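PDB 3QHA: putative oxidoreductase from Mycobacterium avium, which probably catalyses NAD(P)-dependent oxidation of a small hydroxy acid, like the 3-hydroxyisobutyrate and 6-phosphogluconate dehydrogenases. Local coordinates for residues R140-T145 against W164-I169; H75-D80 against A102-I107; P247-R252 against L287-K292; L16-I21 against T32-W37; Q83-V88 against V113-D118. One frame throughout, in Å; residues are numbered along the deposited sequence.

Interaction 1 of 5, residues R140-T145 against W164-I169; sequences RGELAT and WAAVVI
The indole of Trp-164 is met obliquely by two side chains: Thr-145 CB lies 3.9 Å from Trp-164 CH2, and Leu-143 CD1 comes within 4.2 Å of Trp-164 CE3. Thr-145 crosses the indole at about a right angle. A chi1 of 55° brings the end of the Trp-164 ring back to Leu-143 and Thr-145. The indole also meets the rings of His-75, His-104 and Phe-161. The guanidinium of Arg-140 takes Glu-142 at its edge: NE and NH2 both reach OE1 from the same face of the carboxylate plane, NE well above it (60°), in a side-on salt bridge. Thr-145 OG1 bonds to Pro-130 O, while its CG2 packs 3.9 Å from Ala-165 CB. Between the backbones, Val-167 N donates to Leu-143 O at 3.2 Å, Thr-145 N to Val-167 O at 2.8 Å, and Ile-169 N to Thr-145 O at 2.9 Å. Glu-142 O is bonded by His-218 of the second subunit. The pairing slips by one residue between Leu-143 and Ala-144, a beta bulge. Parallel strands joined through helix 151-164 make a beta-alpha-beta crossover at one edge of the chain's mixed, Rossmann-type sheet, where 143-148 runs antiparallel to 125-132.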
# COMPACT_ATOMS: atom_id res chain seq x y z
N ARG B 140 4.01 11.02 -17.42
CA ARG B 140 3.61 9.93 -18.32
C ARG B 140 2.13 9.95 -18.72
O ARG B 140 1.69 9.17 -19.57
CB ARG B 140 3.92 8.57 -17.68
CG ARG B 140 5.40 8.27 -17.50
CD ARG B 140 5.63 6.79 -17.22
NE ARG B 140 4.85 6.32 -16.07
CZ ARG B 140 5.30 6.18 -14.83
NH1 ARG B 140 6.57 6.45 -14.50
NH2 ARG B 140 4.47 5.75 -13.88
N GLY B 141 1.36 10.84 -18.09
CA GLY B 141 -0.08 10.89 -18.32
C GLY B 141 -0.82 9.73 -17.69
O GLY B 141 -1.82 9.26 -18.24
N GLU B 142 -0.34 9.27 -16.54
CA GLU B 142 -0.91 8.10 -15.85
C GLU B 142 -1.50 8.44 -14.48
O GLU B 142 -1.75 7.55 -13.67
CB GLU B 142 0.15 7.00 -15.73
CG GLU B 142 0.23 6.11 -16.96
CD GLU B 142 1.47 5.24 -17.01
OE1 GLU B 142 2.07 4.97 -15.95
OE2 GLU B 142 1.85 4.83 -18.13
N LEU B 143 -1.76 9.72 -14.22
CA LEU B 143 -2.34 10.14 -12.95
C LEU B 143 -3.73 9.57 -12.72
O LEU B 143 -4.42 9.15 -13.66
CB LEU B 143 -2.42 11.67 -12.85
CG LEU B 143 -1.13 12.41 -12.49
CD1 LEU B 143 -1.38 13.91 -12.43
CD2 LEU B 143 -0.54 11.91 -11.17
N ALA B 144 -4.13 9.54 -11.45
CA ALA B 144 -5.52 9.42 -11.08
C ALA B 144 -6.00 10.83 -10.76
O ALA B 144 -5.25 11.62 -10.19
CB ALA B 144 -5.68 8.52 -9.88
N THR B 145 -7.23 11.15 -11.15
CA THR B 145 -7.86 12.40 -10.74
C THR B 145 -9.31 12.17 -10.32
O THR B 145 -10.02 11.36 -10.92
CB THR B 145 -7.78 13.48 -11.84
OG1 THR B 145 -8.28 14.72 -11.32
CG2 THR B 145 -8.58 13.08 -13.08
N TRP B 164 -3.91 13.10 -19.77
CA TRP B 164 -2.89 13.15 -18.71
C TRP B 164 -3.25 12.32 -17.47
O TRP B 164 -2.43 12.19 -16.55
CB TRP B 164 -2.61 14.61 -18.30
CG TRP B 164 -3.81 15.40 -17.88
CD1 TRP B 164 -4.53 16.26 -18.66
CD2 TRP B 164 -4.43 15.41 -16.59
NE1 TRP B 164 -5.57 16.80 -17.93
CE2 TRP B 164 -5.53 16.30 -16.66
CE3 TRP B 164 -4.18 14.75 -15.38
CZ2 TRP B 164 -6.36 16.54 -15.57
CZ3 TRP B 164 -5.01 15.00 -14.29
CH2 TRP B 164 -6.09 15.89 -14.39
N ALA B 165 -4.46 11.77 -17.44
CA ALA B 165 -4.90 10.92 -16.34
C ALA B 165 -5.41 9.59 -16.87
O ALA B 165 -6.33 9.56 -17.69
CB ALA B 165 -5.99 11.62 -15.54
N ALA B 166 -4.80 8.50 -16.41
CA ALA B 166 -5.24 7.15 -16.77
C ALA B 166 -6.51 6.74 -16.02
O ALA B 166 -7.24 5.85 -16.47
CB ALA B 166 -4.13 6.15 -16.50
N VAL B 167 -6.77 7.38 -14.88
CA VAL B 167 -7.98 7.12 -14.09
C VAL B 167 -8.69 8.44 -13.78
O VAL B 167 -8.17 9.27 -13.03
CB VAL B 167 -7.64 6.39 -12.76
CG1 VAL B 167 -8.83 6.42 -11.82
CG2 VAL B 167 -7.21 4.96 -13.04
N VAL B 168 -9.87 8.61 -14.36
CA VAL B 168 -10.66 9.83 -14.17
C VAL B 168 -11.99 9.47 -13.52
O VAL B 168 -12.85 8.85 -14.15
CB VAL B 168 -10.92 10.55 -15.51
CG1 VAL B 168 -11.76 11.80 -15.29
CG2 VAL B 168 -9.60 10.91 -16.19
N ILE B 169 -12.14 9.85 -12.25
CA ILE B 169 -13.35 9.60 -11.50
C ILE B 169 -14.21 10.85 -11.46
O ILE B 169 -13.72 11.94 -11.15
CB ILE B 169 -13.05 9.19 -10.03
CG1 ILE B 169 -12.11 7.98 -9.97
CG2 ILE B 169 -14.35 8.89 -9.29
CD1 ILE B 169 -12.64 6.73 -10.67

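Interaction 2 of 5, residues H75-D80 against A102-I107; sequences HITVLD and AIHSTI
His-75 and His-104 meet rim to rim through one hydrogen bond, ND1 of His-75 to NE2 of His-104 at 2.7 Å; either nitrogen could be the donor. Their planes differ by only 18°, and neither ring lies over the other. His-104 ND1 donates to Ala-129 O, so both nitrogens of this buried imidazole have partners. Among the backbone bonds, Ile-76 N donates to Ala-102 O at 2.8 Å and His-104 N to Ile-76 O at 2.9 Å, pairing the strands in parallel. Past their ends a side chain takes over: Ser-105 OG accepts from Val-78 N at 3.1 Å. Ser-105 has chi1 52°, which sets OG between its own backbone N and carbonyl carbon, facing the 75-80 chain. Close packing completes the contact. Thr-77 OG1, partnered by Tyr-20, lies at the edge of the His-104 ring, 3.4 Å from His-104 CB; Thr-77 CG2 is 4.1 Å from Ser-105 CB. Asp-80 N-caps helix 81-92 through OD1 to Gln-83 N. Adjacent parallel strands whose C-terminal ends open into loops, linked by helix 81-92, are the beta-alpha-beta arrangement of a Rossmann fold, where such loops commonly border the dinucleotide site.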
# COMPACT_ATOMS: atom_id res chain seq x y z
N HIS B 75 -5.98 25.01 -15.99
CA HIS B 75 -5.58 24.18 -14.86
C HIS B 75 -4.81 25.00 -13.83
O HIS B 75 -3.95 25.81 -14.20
CB HIS B 75 -4.71 23.03 -15.35
CG HIS B 75 -5.39 22.11 -16.31
ND1 HIS B 75 -6.17 21.04 -15.91
CD2 HIS B 75 -5.40 22.09 -17.67
CE1 HIS B 75 -6.63 20.41 -16.97
NE2 HIS B 75 -6.19 21.02 -18.05
N ILE B 76 -5.11 24.80 -12.55
CA ILE B 76 -4.44 25.53 -11.47
C ILE B 76 -3.86 24.57 -10.43
O ILE B 76 -4.59 23.79 -9.83
CB ILE B 76 -5.40 26.51 -10.77
CG1 ILE B 76 -5.89 27.58 -11.74
CG2 ILE B 76 -4.72 27.17 -9.57
CD1 ILE B 76 -7.01 28.44 -11.17
N THR B 77 -2.54 24.64 -10.24
CA THR B 77 -1.84 23.91 -9.19
C THR B 77 -0.89 24.85 -8.48
O THR B 77 0.20 25.13 -8.97
CB THR B 77 -1.04 22.72 -9.77
OG1 THR B 77 -1.91 21.85 -10.49
CG2 THR B 77 -0.35 21.93 -8.65
N VAL B 78 -1.31 25.36 -7.32
CA VAL B 78 -0.51 26.31 -6.54
C VAL B 78 -0.46 25.87 -5.07
O VAL B 78 -0.90 24.77 -4.73
CB VAL B 78 -1.04 27.76 -6.70
CG1 VAL B 78 -0.82 28.25 -8.13
CG2 VAL B 78 -2.51 27.85 -6.32
N LEU B 79 0.08 26.72 -4.19
CA LEU B 79 0.46 26.30 -2.84
C LEU B 79 -0.70 25.96 -1.91
O LEU B 79 -0.66 24.93 -1.23
CB LEU B 79 1.33 27.38 -2.18
N ASP B 80 -1.72 26.82 -1.87
CA ASP B 80 -2.77 26.74 -0.84
C ASP B 80 -4.08 27.42 -1.28
O ASP B 80 -4.14 27.99 -2.37
CB ASP B 80 -2.25 27.36 0.47
CG ASP B 80 -1.77 28.80 0.31
OD1 ASP B 80 -2.30 29.54 -0.54
OD2 ASP B 80 -0.85 29.20 1.06
N ALA B 102 -10.03 24.19 -13.67
CA ALA B 102 -9.80 22.96 -12.92
C ALA B 102 -8.73 23.17 -11.85
O ALA B 102 -7.59 23.50 -12.17
CB ALA B 102 -9.38 21.84 -13.87
N ILE B 103 -9.10 22.96 -10.59
CA ILE B 103 -8.18 23.12 -9.46
C ILE B 103 -7.63 21.77 -9.01
O ILE B 103 -8.39 20.88 -8.62
CB ILE B 103 -8.87 23.81 -8.27
CG1 ILE B 103 -9.52 25.13 -8.72
CG2 ILE B 103 -7.86 24.09 -7.16
CD1 ILE B 103 -10.44 25.73 -7.68
N HIS B 104 -6.31 21.62 -9.06
CA HIS B 104 -5.65 20.35 -8.76
C HIS B 104 -4.91 20.31 -7.42
O HIS B 104 -4.60 19.24 -6.90
CB HIS B 104 -4.66 20.00 -9.86
CG HIS B 104 -5.27 19.96 -11.23
ND1 HIS B 104 -6.22 19.04 -11.59
CD2 HIS B 104 -5.05 20.73 -12.32
CE1 HIS B 104 -6.57 19.24 -12.85
NE2 HIS B 104 -5.87 20.26 -13.31
N SER B 105 -4.61 21.48 -6.85
CA SER B 105 -3.88 21.54 -5.58
C SER B 105 -4.83 21.55 -4.40
O SER B 105 -6.05 21.64 -4.57
CB SER B 105 -2.97 22.77 -5.55
OG SER B 105 -3.69 23.95 -5.85
N THR B 106 -4.27 21.46 -3.20
CA THR B 106 -5.07 21.30 -1.99
C THR B 106 -5.95 22.52 -1.71
O THR B 106 -5.48 23.66 -1.69
CB THR B 106 -4.18 21.01 -0.77
OG1 THR B 106 -3.40 19.84 -1.02
CG2 THR B 106 -5.04 20.79 0.47
N ILE B 107 -7.24 22.25 -1.52
CA ILE B 107 -8.21 23.24 -1.08
C ILE B 107 -9.15 22.58 -0.06
O ILE B 107 -9.23 21.35 0.02
CB ILE B 107 -9.02 23.82 -2.26
CG1 ILE B 107 -9.76 22.72 -3.04
CG2 ILE B 107 -8.11 24.62 -3.19
CD1 ILE B 107 -10.43 23.20 -4.31

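Interaction 3 of 5, residues P247-R252 against L287-K292; sequences PFLHTR and LGVPHK
Arg-252 lays its guanidinium flat on the imidazole of His-291, the centres 3.8 Å apart and the planes 17° from parallel, a nearly parallel stack that pins the C-terminal tail to helix 245-268 in the all-helical 6PGD-type C-terminal domain. The opposite face of the guanidinium is taken by Leu-249 CD1 from one turn earlier in the same helix, so the group is sandwiched between a methyl and a ring. Arg-252 leaves the helix with CG anti to the backbone N (chi1 -178°) and bends at chi3, 80°, which turns the guanidinium along the tail. There NH1 donates to Val-289 O at 2.9 Å, approaching from above the carbonyl plane. His-291 NE2 is hydrogen-bonded to Glu-256 OE2, one turn further along helix 245-268; its negative charge would probably steady the arginine-histidine pair.

The apolar part lies a turn back. Phe-248 and Leu-287 cross obliquely, with Phe-248 CD2 at 3.8 Å from Leu-287 CD2, and the ring turns its edge to the backbone, so that Leu-287 O lies in its plane. Leu-249 CD1 does double duty, reaching Val-289 CB at 4.1 Å, again at an oblique angle. The side chain of Thr-251 crosses that of Leu-287 at about a right angle, CG2 near CD1. Gly-288, with positive phi, closes helix 274-286 in a Schellman motif and sends the chain back past helix 245-268. Phe-189 of the second subunit packs on Thr-251, and Cys-196 of that subunit on Leu-287. At the ring edge of Phe-248, CD2 stands 3.3 Å from Leu-287 O.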
# COMPACT_ATOMS: atom_id res chain seq x y z
N PRO B 247 -13.70 -15.04 2.46
CA PRO B 247 -12.39 -14.38 2.34
C PRO B 247 -12.11 -13.34 3.43
O PRO B 247 -11.00 -13.32 3.97
CB PRO B 247 -12.46 -13.71 0.97
CG PRO B 247 -13.41 -14.54 0.20
CD PRO B 247 -14.44 -15.01 1.19
N PHE B 248 -13.09 -12.50 3.76
CA PHE B 248 -12.90 -11.47 4.79
C PHE B 248 -12.80 -12.07 6.19
O PHE B 248 -12.05 -11.58 7.04
CB PHE B 248 -14.00 -10.41 4.71
CG PHE B 248 -13.66 -9.26 3.79
CD1 PHE B 248 -13.04 -9.48 2.57
CD2 PHE B 248 -13.96 -7.95 4.16
CE1 PHE B 248 -12.72 -8.42 1.73
CE2 PHE B 248 -13.65 -6.88 3.32
CZ PHE B 248 -13.03 -7.12 2.11
N LEU B 249 -13.56 -13.14 6.43
CA LEU B 249 -13.49 -13.86 7.69
C LEU B 249 -12.10 -14.45 7.87
O LEU B 249 -11.50 -14.33 8.94
CB LEU B 249 -14.55 -14.97 7.72
CG LEU B 249 -14.95 -15.49 9.10
CD1 LEU B 249 -15.58 -14.37 9.91
CD2 LEU B 249 -15.90 -16.67 8.96
N HIS B 250 -11.58 -15.07 6.82
CA HIS B 250 -10.20 -15.57 6.78
C HIS B 250 -9.19 -14.44 7.05
O HIS B 250 -8.26 -14.60 7.84
CB HIS B 250 -9.94 -16.26 5.43
CG HIS B 250 -8.56 -16.82 5.25
ND1 HIS B 250 -8.08 -17.87 6.00
CD2 HIS B 250 -7.58 -16.50 4.38
CE1 HIS B 250 -6.85 -18.16 5.61
NE2 HIS B 250 -6.53 -17.35 4.62
N THR B 251 -9.41 -13.29 6.42
CA THR B 251 -8.57 -12.10 6.65
C THR B 251 -8.66 -11.58 8.10
O THR B 251 -7.65 -11.16 8.67
CB THR B 251 -8.92 -10.96 5.66
OG1 THR B 251 -8.63 -11.38 4.32
CG2 THR B 251 -8.14 -9.69 5.98
N ARG B 252 -9.85 -11.62 8.69
CA ARG B 252 -10.02 -11.27 10.10
C ARG B 252 -9.20 -12.20 11.00
O ARG B 252 -8.56 -11.75 11.95
CB ARG B 252 -11.49 -11.34 10.51
CG ARG B 252 -11.74 -10.93 11.95
CD ARG B 252 -13.17 -11.23 12.36
NE ARG B 252 -13.36 -12.63 12.70
CZ ARG B 252 -14.52 -13.16 13.10
NH1 ARG B 252 -15.60 -12.39 13.21
NH2 ARG B 252 -14.60 -14.45 13.39
N LEU B 287 -13.96 -4.55 8.70
CA LEU B 287 -14.15 -5.51 7.60
C LEU B 287 -15.61 -5.94 7.38
O LEU B 287 -15.91 -6.64 6.41
CB LEU B 287 -13.30 -6.77 7.85
CG LEU B 287 -11.78 -6.60 7.79
CD1 LEU B 287 -11.10 -7.86 8.31
CD2 LEU B 287 -11.32 -6.28 6.38
N GLY B 288 -16.51 -5.55 8.28
CA GLY B 288 -17.91 -5.96 8.19
C GLY B 288 -18.14 -7.41 8.59
O GLY B 288 -19.15 -8.00 8.21
N VAL B 289 -17.19 -7.97 9.33
CA VAL B 289 -17.36 -9.30 9.94
C VAL B 289 -17.03 -9.21 11.43
O VAL B 289 -16.04 -9.79 11.90
CB VAL B 289 -16.49 -10.38 9.24
CG1 VAL B 289 -17.09 -10.74 7.89
CG2 VAL B 289 -15.05 -9.91 9.09
N PRO B 290 -17.85 -8.46 12.20
CA PRO B 290 -17.63 -8.33 13.63
C PRO B 290 -17.86 -9.65 14.37
O PRO B 290 -18.47 -10.57 13.82
CB PRO B 290 -18.69 -7.31 14.05
CG PRO B 290 -19.78 -7.47 13.06
CD PRO B 290 -19.07 -7.76 11.76
N HIS B 291 -17.35 -9.73 15.59
CA HIS B 291 -17.56 -10.92 16.43
C HIS B 291 -18.95 -10.89 17.06
O HIS B 291 -19.49 -9.82 17.37
CB HIS B 291 -16.48 -11.01 17.50
CG HIS B 291 -15.11 -11.24 16.96
ND1 HIS B 291 -14.62 -12.49 16.68
CD2 HIS B 291 -14.13 -10.36 16.63
CE1 HIS B 291 -13.39 -12.39 16.20
NE2 HIS B 291 -13.07 -11.11 16.17
N LYS B 292 -19.53 -12.08 17.24
CA LYS B 292 -20.90 -12.22 17.72
C LYS B 292 -20.97 -12.44 19.23
O LYS B 292 -19.96 -12.74 19.87
CB LYS B 292 -21.59 -13.39 17.00

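Interaction 4 of 5, residues L16-I21 against T32-W37; sequences LKLGYI and TRMTEW
Met-34 is the first residue of 32-37 to reach the strand, its extended chain running to the edge of the Tyr-20 ring. SD lies 3.8 Å from Tyr-20 CD1 and close to the ring plane, a Met-aromatic contact made at the edge, with the two side chains crossing at about a right angle. The terminal methyl carries on along the same edge, Met-34 CE being 3.8 Å from Tyr-20 CE1. On its other flank the thioether touches Leu-18, where CD1 is 3.8 Å from Met-34 SD. The phenol oxygen of Tyr-20 bonds to Thr-77 OG1, so the ring is held at its polar end as well as along its side.

After Met-34 the chain keeps helical angles without the regular bonds, and Thr-35 OG1 and N both turn back to Thr-32 O. This brings Trp-37 round to face Leu-18 and the residues leading into the strand. Its CG is anti to the backbone N (chi1 176°), which carries the indole across Leu-18: Leu-18 CD1 approaches Trp-37 CD1 obliquely at 3.3 Å. At the ring edge, NE1 donates to Leu-16 O at 2.9 Å, with the acceptor in the indole plane and the donor in the carbonyl plane. This in-plane bond, with Leu-18 against the ring, would help hold the indole's rotation. Strand 18-21, helix 27-33 and strand 41-44 form the first beta-alpha-beta unit, and the glycine-rich turn between the first two fits the GxGxxG pattern of a Rossmann dinucleotide-binding domain.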
# COMPACT_ATOMS: atom_id res chain seq x y z
N LEU B 16 -9.96 21.47 -27.26
CA LEU B 16 -9.90 22.51 -26.23
C LEU B 16 -8.49 23.08 -26.08
O LEU B 16 -7.51 22.34 -25.98
CB LEU B 16 -10.33 21.96 -24.87
CG LEU B 16 -11.79 21.55 -24.64
CD1 LEU B 16 -11.94 20.99 -23.23
CD2 LEU B 16 -12.74 22.73 -24.85
N LYS B 17 -8.39 24.41 -26.07
CA LYS B 17 -7.13 25.09 -25.79
C LYS B 17 -6.88 25.08 -24.28
O LYS B 17 -7.77 25.39 -23.49
CB LYS B 17 -7.16 26.53 -26.32
N LEU B 18 -5.66 24.71 -23.88
CA LEU B 18 -5.34 24.49 -22.48
C LEU B 18 -4.54 25.64 -21.86
O LEU B 18 -3.73 26.28 -22.52
CB LEU B 18 -4.54 23.19 -22.31
CG LEU B 18 -5.20 21.89 -22.77
CD1 LEU B 18 -4.30 20.71 -22.43
CD2 LEU B 18 -6.58 21.71 -22.15
N GLY B 19 -4.78 25.87 -20.57
CA GLY B 19 -3.99 26.81 -19.78
C GLY B 19 -3.50 26.12 -18.52
O GLY B 19 -4.20 25.28 -17.96
N TYR B 20 -2.29 26.47 -18.07
CA TYR B 20 -1.76 25.93 -16.82
C TYR B 20 -1.09 27.01 -15.98
O TYR B 20 -0.17 27.69 -16.44
CB TYR B 20 -0.78 24.77 -17.08
CG TYR B 20 -0.81 23.74 -15.97
CD1 TYR B 20 -1.44 22.52 -16.15
CD2 TYR B 20 -0.25 24.01 -14.72
CE1 TYR B 20 -1.50 21.58 -15.13
CE2 TYR B 20 -0.30 23.08 -13.70
CZ TYR B 20 -0.92 21.87 -13.91
OH TYR B 20 -0.98 20.94 -12.89
N ILE B 21 -1.55 27.15 -14.74
CA ILE B 21 -0.98 28.11 -13.80
C ILE B 21 -0.37 27.35 -12.62
O ILE B 21 -1.06 26.59 -11.94
CB ILE B 21 -2.05 29.10 -13.30
CG1 ILE B 21 -2.61 29.91 -14.48
CG2 ILE B 21 -1.46 30.05 -12.26
CD1 ILE B 21 -3.73 30.84 -14.11
N THR B 32 3.82 19.65 -18.79
CA THR B 32 4.72 19.06 -19.78
C THR B 32 4.02 17.96 -20.59
O THR B 32 4.20 17.86 -21.80
CB THR B 32 5.99 18.48 -19.13
OG1 THR B 32 6.67 19.52 -18.41
CG2 THR B 32 6.93 17.90 -20.17
N ARG B 33 3.23 17.13 -19.90
CA ARG B 33 2.41 16.11 -20.57
C ARG B 33 1.42 16.76 -21.54
O ARG B 33 1.18 16.25 -22.63
CB ARG B 33 1.67 15.25 -19.53
CG ARG B 33 0.58 14.34 -20.09
CD ARG B 33 1.15 13.25 -20.98
NE ARG B 33 0.12 12.37 -21.52
CZ ARG B 33 0.33 11.38 -22.39
NH1 ARG B 33 1.55 11.14 -22.85
NH2 ARG B 33 -0.69 10.64 -22.81
N MET B 34 0.86 17.90 -21.13
CA MET B 34 -0.11 18.63 -21.94
C MET B 34 0.46 19.28 -23.21
O MET B 34 -0.30 19.70 -24.08
CB MET B 34 -0.81 19.70 -21.10
CG MET B 34 -1.70 19.13 -20.02
SD MET B 34 -2.54 20.42 -19.09
CE MET B 34 -3.27 19.46 -17.76
N THR B 35 1.79 19.37 -23.34
CA THR B 35 2.38 19.86 -24.60
C THR B 35 2.13 18.88 -25.75
O THR B 35 2.25 19.24 -26.92
CB THR B 35 3.90 20.12 -24.48
OG1 THR B 35 4.57 18.92 -24.08
CG2 THR B 35 4.18 21.23 -23.47
N GLU B 36 1.79 17.63 -25.41
CA GLU B 36 1.48 16.60 -26.39
C GLU B 36 -0.01 16.58 -26.78
O GLU B 36 -0.39 15.92 -27.75
CB GLU B 36 1.91 15.23 -25.85
CG GLU B 36 3.43 15.07 -25.76
CD GLU B 36 3.86 14.07 -24.70
OE1 GLU B 36 4.46 14.49 -23.69
OE2 GLU B 36 3.61 12.86 -24.88
N TRP B 37 -0.84 17.31 -26.04
CA TRP B 37 -2.26 17.49 -26.37
C TRP B 37 -2.36 18.31 -27.66
O TRP B 37 -1.66 19.31 -27.80
CB TRP B 37 -2.98 18.20 -25.21
CG TRP B 37 -4.43 18.56 -25.43
CD1 TRP B 37 -4.94 19.82 -25.58
CD2 TRP B 37 -5.55 17.67 -25.48
NE1 TRP B 37 -6.30 19.77 -25.74
CE2 TRP B 37 -6.70 18.46 -25.68
CE3 TRP B 37 -5.69 16.28 -25.39
CZ2 TRP B 37 -7.98 17.90 -25.78
CZ3 TRP B 37 -6.96 15.73 -25.49
CH2 TRP B 37 -8.09 16.54 -25.69

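Interaction 5 of 5, residues Q83-V88 against V113-D118; sequences QVREVV and VELARD
Leu-115 fills the tight part of the contact, pushing its two methyls toward helix 81-92. CD2 meets Val-88 CG2 at 3.5 Å, closer than carbons usually sit, and CD1 lies 4.2 Å from Val-84 CG1. In Val-88, with chi1 (to CG1) at -44°, CG2 falls between the backbone N and the carbonyl carbon, which aims that methyl at Leu-115; the two side chains cross at about a right angle. Val-84 meets the leucine obliquely. All three are buried, and behind them lies the sheet: Val-84 and Leu-115 both touch Ile-103, and Val-88 rests on Ile-76.

The axes of the two segments approach to 11.5 Å and run almost in the same direction, 15° apart; on the solvent side the gap is bridged by long side chains. There Arg-85, extended from CG to NE, reaches out to Glu-114, whose chain is also extended beyond CG. The carboxylate sits at the guanidinium edge, near its plane, but its own plane is turned by 52°. Two N-H groups face the two oxygens, Arg-85 NH1 to Glu-114 OE2 at 3.4 Å and NH2 to OE1 at 3.5 Å. Both bonds are straight enough but long, and weak. Thr-111 OG1 offers NH2 a further weak partner.

The chemistry implies two unequal halves: branched apolar side chains bring the helices together against the sheet, while the salt bridge on the solvent side, with long bonds and twisted planes, probably adds a modest electrostatic attraction beside them.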
# COMPACT_ATOMS: atom_id res chain seq x y z
N GLN B 83 -4.04 31.26 -2.33
CA GLN B 83 -3.49 31.47 -3.67
C GLN B 83 -4.44 31.00 -4.78
O GLN B 83 -4.52 31.63 -5.83
CB GLN B 83 -2.12 30.80 -3.82
CG GLN B 83 -0.97 31.63 -3.25
CD GLN B 83 0.36 30.89 -3.25
OE1 GLN B 83 0.68 30.17 -4.20
NE2 GLN B 83 1.14 31.07 -2.19
N VAL B 84 -5.16 29.90 -4.54
CA VAL B 84 -6.17 29.44 -5.49
C VAL B 84 -7.25 30.50 -5.67
O VAL B 84 -7.58 30.87 -6.80
CB VAL B 84 -6.82 28.10 -5.07
CG1 VAL B 84 -8.03 27.78 -5.94
CG2 VAL B 84 -5.80 26.96 -5.14
N ARG B 85 -7.78 31.00 -4.56
CA ARG B 85 -8.78 32.06 -4.58
C ARG B 85 -8.32 33.28 -5.38
O ARG B 85 -9.10 33.86 -6.13
CB ARG B 85 -9.17 32.47 -3.15
CG ARG B 85 -10.08 31.46 -2.47
CD ARG B 85 -10.18 31.68 -0.97
NE ARG B 85 -10.91 30.58 -0.32
CZ ARG B 85 -12.24 30.48 -0.26
NH1 ARG B 85 -13.02 31.40 -0.81
NH2 ARG B 85 -12.78 29.43 0.35
N GLU B 86 -7.05 33.66 -5.22
CA GLU B 86 -6.52 34.83 -5.92
C GLU B 86 -6.40 34.63 -7.43
O GLU B 86 -6.81 35.50 -8.21
CB GLU B 86 -5.17 35.25 -5.35
CG GLU B 86 -4.61 36.51 -6.03
CD GLU B 86 -3.60 37.24 -5.16
OE1 GLU B 86 -3.81 38.44 -4.89
OE2 GLU B 86 -2.61 36.60 -4.75
N VAL B 87 -5.82 33.50 -7.85
CA VAL B 87 -5.64 33.22 -9.28
C VAL B 87 -6.99 33.19 -10.01
O VAL B 87 -7.14 33.81 -11.06
CB VAL B 87 -4.87 31.90 -9.52
CG1 VAL B 87 -4.89 31.52 -10.99
CG2 VAL B 87 -3.44 32.03 -9.01
N VAL B 88 -7.97 32.49 -9.44
CA VAL B 88 -9.29 32.39 -10.07
C VAL B 88 -9.97 33.77 -10.07
O VAL B 88 -10.65 34.12 -11.03
CB VAL B 88 -10.22 31.33 -9.40
CG1 VAL B 88 -9.47 30.03 -9.13
CG2 VAL B 88 -10.86 31.87 -8.12
N VAL B 113 -16.97 24.81 -3.77
CA VAL B 113 -18.38 25.22 -3.81
C VAL B 113 -18.52 26.74 -3.90
O VAL B 113 -19.30 27.25 -4.70
CB VAL B 113 -19.16 24.70 -2.58
CG1 VAL B 113 -20.59 25.23 -2.58
CG2 VAL B 113 -19.15 23.18 -2.54
N GLU B 114 -17.76 27.46 -3.07
CA GLU B 114 -17.82 28.92 -3.02
C GLU B 114 -17.47 29.57 -4.35
O GLU B 114 -18.22 30.42 -4.85
CB GLU B 114 -16.87 29.47 -1.95
CG GLU B 114 -17.41 29.39 -0.54
CD GLU B 114 -16.49 30.08 0.46
OE1 GLU B 114 -16.06 29.40 1.42
OE2 GLU B 114 -16.20 31.28 0.28
N LEU B 115 -16.33 29.19 -4.91
CA LEU B 115 -15.87 29.75 -6.18
C LEU B 115 -16.84 29.40 -7.31
O LEU B 115 -17.06 30.20 -8.21
CB LEU B 115 -14.45 29.27 -6.50
CG LEU B 115 -13.35 29.72 -5.53
CD1 LEU B 115 -12.04 29.01 -5.83
CD2 LEU B 115 -13.16 31.24 -5.57
N ALA B 116 -17.43 28.21 -7.24
CA ALA B 116 -18.46 27.80 -8.20
C ALA B 116 -19.66 28.76 -8.16
O ALA B 116 -20.14 29.20 -9.20
CB ALA B 116 -18.92 26.37 -7.93
N ARG B 117 -20.12 29.08 -6.95
CA ARG B 117 -21.22 30.02 -6.75
C ARG B 117 -20.80 31.45 -7.13
O ARG B 117 -21.58 32.17 -7.76
CB ARG B 117 -21.71 29.99 -5.30
N ASP B 118 -19.59 31.84 -6.73
CA ASP B 118 -19.03 33.15 -7.10
C ASP B 118 -19.05 33.40 -8.60
O ASP B 118 -19.39 34.49 -9.05
CB ASP B 118 -17.57 33.27 -6.63
CG ASP B 118 -17.44 33.61 -5.15
OD1 ASP B 118 -16.29 33.87 -4.72
OD2 ASP B 118 -18.45 33.62 -4.43

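In the fold
Four of the five contacts belong to the Rossmann-type N-terminal domain; interaction 3 lies in the helical C-terminal domain, about 33 Å from interaction 1 between centres. Interactions 1, 4 and 5 are mostly buried, 2 and 3 partly so. Interactions 1 and 2 both pair parallel strands of one sheet, chiefly by backbone hydrogen bonds, and meet at one aromatic cluster. Interaction 4 reaches the same cluster, joining the residues around Met-34 to the sheet through aromatic and sulfur contacts. Interaction 5 lies against the same strands as interaction 2. At the more exposed sides, an arginine stacks on a histidine in interaction 3 and pairs with a glutamate in interaction 5. The second subunit touches interactions 1, 2 and 3.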